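Local coordinates for CarG (Serratia, PDB 4O7J), which probably contributes to intrinsic carbapenem resistance in Serratia and structurally resembles lysozyme inhibitors, at residues Lys21-Leu26 and Gly49-Met54; Leu40-His45 and Tyr126-Ser131. All coordinates share one frame; numbering follows the deposited sequence.

Interaction 1: residues Lys21-Leu26 and Gly49-Met54. With NA (sodium ion), chain C.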
loop_
_atom_site.group_PDB
_atom_site.type_symbol
_atom_site.label_atom_id
_atom_site.label_comp_id
_atom_site.label_asym_id
_atom_site.label_seq_id
_atom_site.Cartn_x
_atom_site.Cartn_y
_atom_site.Cartn_z
ATOM N N LYS A 21 5.773 7.908 -16.542
ATOM C CA LYS A 21 5.323 6.564 -16.160
ATOM C C LYS A 21 5.080 6.516 -14.638
ATOM O O LYS A 21 5.895 6.931 -13.850
ATOM C CB LYS A 21 6.308 5.465 -16.575
ATOM C CG LYS A 21 6.513 5.353 -18.074
ATOM C CD LYS A 21 5.399 4.625 -18.812
ATOM C CE LYS A 21 5.876 4.362 -20.241
ATOM N NZ LYS A 21 4.840 4.728 -21.222
ATOM N N ASP A 22 3.927 6.000 -14.279
ATOM C CA ASP A 22 3.546 5.694 -12.914
ATOM C C ASP A 22 3.664 4.229 -12.602
ATOM O O ASP A 22 4.015 3.428 -13.498
ATOM C CB ASP A 22 2.107 6.144 -12.795
ATOM C CG ASP A 22 1.905 7.512 -13.398
ATOM O OD1 ASP A 22 2.638 8.448 -13.015
ATOM O OD2 ASP A 22 1.042 7.675 -14.287
ATOM N N TYR A 23 3.378 3.836 -11.358
ATOM C CA TYR A 23 3.477 2.414 -11.001
ATOM C C TYR A 23 2.113 1.905 -10.685
ATOM O O TYR A 23 1.332 2.564 -9.908
ATOM C CB TYR A 23 4.257 2.164 -9.732
ATOM C CG TYR A 23 5.696 2.590 -9.665
ATOM C CD1 TYR A 23 6.526 2.666 -10.756
ATOM C CD2 TYR A 23 6.238 2.871 -8.382
ATOM C CE1 TYR A 23 7.921 3.030 -10.599
ATOM C CE2 TYR A 23 7.553 3.229 -8.233
ATOM C CZ TYR A 23 8.392 3.299 -9.332
ATOM O OH TYR A 23 9.679 3.647 -9.003
ATOM N N VAL A 24 1.783 0.759 -11.269
ATOM C CA VAL A 24 0.628 -0.061 -10.789
ATOM C C VAL A 24 1.258 -1.335 -10.319
ATOM O O VAL A 24 1.851 -2.098 -11.130
ATOM C CB VAL A 24 -0.366 -0.350 -11.903
ATOM C CG1 VAL A 24 -1.552 -1.140 -11.382
ATOM C CG2 VAL A 24 -0.765 0.944 -12.541
ATOM N N VAL A 25 1.153 -1.612 -9.032
ATOM C CA VAL A 25 1.774 -2.759 -8.476
ATOM C C VAL A 25 0.717 -3.801 -8.200
ATOM O O VAL A 25 -0.244 -3.580 -7.416
ATOM C CB VAL A 25 2.574 -2.440 -7.186
ATOM C CG1 VAL A 25 3.302 -3.679 -6.753
ATOM C CG2 VAL A 25 3.567 -1.317 -7.455
ATOM N N LEU A 26 0.876 -4.953 -8.844
ATOM C CA LEU A 26 0.021 -6.102 -8.595
ATOM C C LEU A 26 0.726 -7.046 -7.645
ATOM O O LEU A 26 1.836 -7.555 -7.950
ATOM C CB LEU A 26 -0.231 -6.796 -9.930
ATOM C CG LEU A 26 -1.035 -8.098 -9.869
ATOM C CD1 LEU A 26 -2.417 -7.779 -9.333
ATOM C CD2 LEU A 26 -1.011 -8.825 -11.240
ATOM N N GLY A 49 10.146 14.086 -9.063
ATOM C CA GLY A 49 10.777 12.755 -8.966
ATOM C C GLY A 49 10.183 11.870 -7.855
ATOM O O GLY A 49 10.509 10.707 -7.764
ATOM N N GLY A 50 9.395 12.457 -6.968
ATOM C CA GLY A 50 8.726 11.749 -5.901
ATOM C C GLY A 50 7.627 10.890 -6.515
ATOM O O GLY A 50 7.201 11.141 -7.639
ATOM N N TYR A 51 7.188 9.881 -5.779
ATOM C CA TYR A 51 5.985 9.135 -6.135
ATOM C C TYR A 51 4.895 9.397 -5.124
ATOM O O TYR A 51 5.157 9.500 -3.913
ATOM C CB TYR A 51 6.274 7.615 -6.243
ATOM C CG TYR A 51 7.030 7.291 -7.451
ATOM C CD1 TYR A 51 8.399 7.480 -7.501
ATOM C CD2 TYR A 51 6.390 6.852 -8.609
ATOM C CE1 TYR A 51 9.117 7.231 -8.656
ATOM C CE2 TYR A 51 7.100 6.612 -9.773
ATOM C CZ TYR A 51 8.468 6.777 -9.768
ATOM O OH TYR A 51 9.183 6.523 -10.925
ATOM N N SER A 52 3.664 9.530 -5.602
ATOM C CA SER A 52 2.541 9.849 -4.768
ATOM C C SER A 52 1.597 8.613 -4.699
ATOM O O SER A 52 1.035 8.164 -5.735
ATOM C CB SER A 52 1.870 11.035 -5.397
ATOM O OG SER A 52 0.857 11.632 -4.594
ATOM N N ILE A 53 1.422 8.047 -3.533
ATOM C CA ILE A 53 0.599 6.849 -3.383
ATOM C C ILE A 53 -0.877 7.259 -3.368
ATOM O O ILE A 53 -1.287 8.140 -2.620
ATOM C CB ILE A 53 1.057 5.991 -2.165
ATOM C CG1 ILE A 53 0.280 4.647 -2.123
ATOM C CG2 ILE A 53 0.864 6.726 -0.839
ATOM C CD1 ILE A 53 0.723 3.678 -1.028
ATOM N N MET A 54 -1.685 6.662 -4.231
ATOM C CA MET A 54 -3.066 6.949 -4.313
ATOM C C MET A 54 -3.874 6.197 -3.220
ATOM O O MET A 54 -3.671 5.025 -3.004
ATOM C CB MET A 54 -3.632 6.585 -5.704
ATOM C CG MET A 54 -3.021 7.368 -6.825
ATOM S SD MET A 54 -3.761 6.900 -8.406
ATOM C CE MET A 54 -5.387 7.636 -8.220
HETATM NA NA NA C . 1.888 9.790 -15.044
HETATM O O HOH W 1 2.564 11.303 -13.559
#
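The phenol rings of Tyr23 and Tyr51 form an offset stack, with centroids 4.2 Å apart and planes inclined by 12°. Tyr51 CE2 sits 3.6 Å above the plane of the Tyr23 ring, displaced toward its rim. Tyr23 OH in turn lies 3.4 Å from Tyr51 CZ, so the overlap runs out to the hydroxyl ends. In both residues CG lies beside the backbone N, yet the two side chains cross at about a right angle; unequal ring rotations (chi2 -29° in Tyr23, 80° in Tyr51) bring the planes nearly parallel. His45 stacks on the opposite face of Tyr51, placing that ring between two aromatic neighbours, while Tyr23 OH is hydrogen-bonded to Val10 N of the second subunit.

The stack spans a strand: 22-29 and 51-53 both pair antiparallel with 37-45, between them. Asp22, next to Tyr23 in an extended chain, chelates the sodium ion through both oxygens, OD1 at 2.5 Å and OD2 at 2.4 Å. A water 2.2 Å from the sodium, with Asp14, Asn16, Asp18 and the carbonyl of Leu20, completes the shell, a spacing reminiscent of EF-hand-like calcium loops. His45 N and Ile15 N hydrogen-bond to Asp22 OD1 and OD2 respectively, fixing the carboxylate's rotation.

With three carboxylates on one cation, the site is probably strongly negative when empty; the tyrosine pair makes extensive ring overlap, with the polar end of Tyr23 hydrogen-bonded to the second subunit.

Interaction 2: residues Leu40-His45 and Tyr126-Ser131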
loop_
_atom_site.group_PDB
_atom_site.type_symbol
_atom_site.label_atom_id
_atom_site.label_comp_id
_atom_site.label_asym_id
_atom_site.label_seq_id
_atom_site.Cartn_x
_atom_site.Cartn_y
_atom_site.Cartn_z
ATOM N N LEU A 40 -4.110 -4.279 -5.854
ATOM C CA LEU A 40 -3.468 -3.276 -6.711
ATOM C C LEU A 40 -3.098 -2.029 -5.858
ATOM O O LEU A 40 -3.957 -1.489 -5.133
ATOM C CB LEU A 40 -4.461 -2.799 -7.747
ATOM C CG LEU A 40 -4.950 -3.897 -8.661
ATOM C CD1 LEU A 40 -6.032 -3.349 -9.594
ATOM C CD2 LEU A 40 -3.817 -4.444 -9.506
ATOM N N THR A 41 -1.890 -1.555 -6.027
ATOM C CA THR A 41 -1.400 -0.335 -5.362
ATOM C C THR A 41 -0.896 0.624 -6.478
ATOM O O THR A 41 -0.199 0.184 -7.394
ATOM C CB THR A 41 -0.295 -0.687 -4.327
ATOM O OG1 THR A 41 -0.719 -1.767 -3.477
ATOM C CG2 THR A 41 -0.019 0.562 -3.408
ATOM N N PHE A 42 -1.327 1.895 -6.433
ATOM C CA PHE A 42 -1.068 2.923 -7.449
ATOM C C PHE A 42 -0.145 4.001 -6.931
ATOM O O PHE A 42 -0.358 4.565 -5.895
ATOM C CB PHE A 42 -2.347 3.555 -7.939
ATOM C CG PHE A 42 -3.311 2.583 -8.620
ATOM C CD1 PHE A 42 -4.233 1.903 -7.857
ATOM C CD2 PHE A 42 -3.274 2.398 -9.972
ATOM C CE1 PHE A 42 -5.079 0.983 -8.407
ATOM C CE2 PHE A 42 -4.144 1.502 -10.574
ATOM C CZ PHE A 42 -5.014 0.766 -9.776
ATOM N N PHE A 43 0.896 4.291 -7.710
ATOM C CA PHE A 43 1.829 5.328 -7.383
ATOM C C PHE A 43 2.011 6.228 -8.583
ATOM O O PHE A 43 2.597 5.773 -9.592
ATOM C CB PHE A 43 3.204 4.763 -6.985
ATOM C CG PHE A 43 3.170 3.809 -5.836
ATOM C CD1 PHE A 43 2.953 2.484 -6.047
ATOM C CD2 PHE A 43 3.503 4.224 -4.544
ATOM C CE1 PHE A 43 2.962 1.610 -5.019
ATOM C CE2 PHE A 43 3.475 3.337 -3.485
ATOM C CZ PHE A 43 3.168 2.025 -3.715
ATOM N N ILE A 44 1.726 7.514 -8.395
ATOM C CA ILE A 44 1.773 8.518 -9.471
ATOM C C ILE A 44 3.127 9.259 -9.432
ATOM O O ILE A 44 3.591 9.699 -8.357
ATOM C CB ILE A 44 0.694 9.535 -9.343
ATOM C CG1 ILE A 44 -0.686 8.867 -9.474
ATOM C CG2 ILE A 44 0.875 10.617 -10.416
ATOM C CD1 ILE A 44 -0.889 8.074 -10.760
ATOM N N HIS A 45 3.768 9.282 -10.549
ATOM C CA HIS A 45 5.115 9.854 -10.623
ATOM C C HIS A 45 4.951 11.403 -10.641
ATOM O O HIS A 45 4.228 11.940 -11.474
ATOM C CB HIS A 45 5.742 9.328 -11.891
ATOM C CG HIS A 45 7.193 9.655 -12.071
ATOM N ND1 HIS A 45 7.970 9.029 -13.028
ATOM C CD2 HIS A 45 8.018 10.517 -11.431
ATOM C CE1 HIS A 45 9.212 9.479 -12.957
ATOM N NE2 HIS A 45 9.264 10.395 -12.011
ATOM N N TYR A 126 -4.138 13.162 -5.874
ATOM C CA TYR A 126 -4.452 12.146 -6.916
ATOM C C TYR A 126 -5.359 11.092 -6.344
ATOM O O TYR A 126 -5.039 10.453 -5.305
ATOM C CB TYR A 126 -3.191 11.453 -7.415
ATOM C CG TYR A 126 -2.136 12.383 -7.949
ATOM C CD1 TYR A 126 -2.356 13.188 -9.062
ATOM C CD2 TYR A 126 -0.922 12.453 -7.344
ATOM C CE1 TYR A 126 -1.367 14.011 -9.565
ATOM C CE2 TYR A 126 0.036 13.324 -7.784
ATOM C CZ TYR A 126 -0.189 14.097 -8.903
ATOM O OH TYR A 126 0.796 14.902 -9.373
ATOM N N GLU A 127 -6.528 10.906 -6.977
ATOM C CA GLU A 127 -7.496 9.896 -6.516
ATOM C C GLU A 127 -8.277 9.246 -7.672
ATOM O O GLU A 127 -8.313 9.764 -8.769
ATOM C CB GLU A 127 -8.491 10.481 -5.487
ATOM C CG GLU A 127 -9.506 11.331 -6.194
ATOM C CD GLU A 127 -10.359 12.241 -5.294
ATOM O OE1 GLU A 127 -10.181 12.258 -4.048
ATOM O OE2 GLU A 127 -11.190 12.961 -5.912
ATOM N N TRP A 128 -8.890 8.109 -7.372
ATOM C CA TRP A 128 -9.850 7.456 -8.236
ATOM C C TRP A 128 -11.236 7.997 -7.820
ATOM O O TRP A 128 -11.695 7.852 -6.666
ATOM C CB TRP A 128 -9.789 5.980 -8.046
ATOM C CG TRP A 128 -8.586 5.364 -8.634
ATOM C CD1 TRP A 128 -7.546 4.881 -7.968
ATOM C CD2 TRP A 128 -8.300 5.206 -10.038
ATOM N NE1 TRP A 128 -6.626 4.399 -8.827
ATOM C CE2 TRP A 128 -7.034 4.594 -10.115
ATOM C CE3 TRP A 128 -8.953 5.565 -11.221
ATOM C CZ2 TRP A 128 -6.456 4.256 -11.303
ATOM C CZ3 TRP A 128 -8.385 5.259 -12.431
ATOM C CH2 TRP A 128 -7.110 4.607 -12.482
ATOM N N SER A 129 -11.871 8.700 -8.757
ATOM C CA SER A 129 -13.097 9.363 -8.487
ATOM C C SER A 129 -14.215 8.638 -9.169
ATOM O O SER A 129 -14.164 8.391 -10.368
ATOM C CB SER A 129 -13.045 10.817 -9.018
ATOM O OG SER A 129 -14.299 11.469 -8.905
ATOM N N MET A 130 -15.264 8.322 -8.421
ATOM C CA MET A 130 -16.368 7.556 -8.983
ATOM C C MET A 130 -17.039 8.316 -10.135
ATOM O O MET A 130 -17.402 9.473 -9.987
ATOM C CB MET A 130 -17.381 7.184 -7.893
ATOM C CG MET A 130 -18.504 6.347 -8.478
ATOM S SD MET A 130 -19.630 5.694 -7.274
ATOM C CE MET A 130 -19.806 7.045 -6.105
ATOM N N SER A 131 -17.126 7.694 -11.275
ATOM C CA SER A 131 -17.853 8.220 -12.458
ATOM C C SER A 131 -19.310 7.784 -12.454
ATOM O O SER A 131 -20.244 8.606 -12.660
ATOM C CB SER A 131 -17.226 7.799 -13.777
ATOM O OG SER A 131 -15.859 8.103 -13.770
#
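Phe42, Tyr126 and Trp128 all carry CG beside the backbone N and anti to the carbonyl carbon, and this common setting (chi1 -62° in Phe42) sends their rings into the gap between the two strands. In Ile44 the same choice for CG1 leaves the CG2 branch anti to the backbone N, where it meets Tyr126.

Phe42 and Trp128 make a T-shaped pair: the indole presents its NE1/CZ2 edge to one face of the phenyl ring, with planes at 69° and the centroids of the phenyl and the five-membered ring 4.7 Å apart. Trp128 NE1 stands 3.6 Å above the Phe42 ring plane, over its centre, so the polar edge of the indole meets the pi cloud. Farther along that edge, Trp128 CZ2 approaches Phe42 CE2 at 3.7 Å.

These strands belong to different antiparallel sheets, 37-45 to the one near the sodium site and 126-135 at the margin of the four-stranded one. Side chains of the two sheets meet here, and no hydrogen bond links the two segments. Inward-pointing residues alternate in each strand, pairing Phe42 with Trp128 and Ile44 with Tyr126. The backbones are closer at the second pair, where Ile44 CA is 7.6 Å from Tyr126 CA.

Ile44 covers one face of the Tyr126 ring in a CH-pi contact: CG2 lies 3.9 Å from the centroid, only 11° off the normal. Ile44 CB adds a contact of 3.9 Å with Tyr126 CD2, and CG1 lies beside Tyr126 CG and CB. Met54 touches Phe42, Tyr126 and Trp128, while Phe114 of strand 107-116 packs on Ile44.

How the interactions relate
The two interactions have centres 9 Å apart and meet through strand 37-45, which supplies a segment to interaction 2 and bonds to both segments of interaction 1. Probable backbone hydrogen bonds fix its register on each flank: Tyr23 N to Phe43 O at 2.7 Å and Ser52 N to Ile44 O at 2.8 Å. Met54 CE comes within 3.4 Å of Glu127 C, so segment 49-54 also packs against the other sheet. The sodium site adjoins both: Asp22 binds the ion, and the nearest side-chain atom of Ile44 is about 5 Å from it. Tyr23 of interaction 1 meets the second subunit, whereas beside interaction 2 Thr41 and Phe43, neighbours of its touching residues, pack on it.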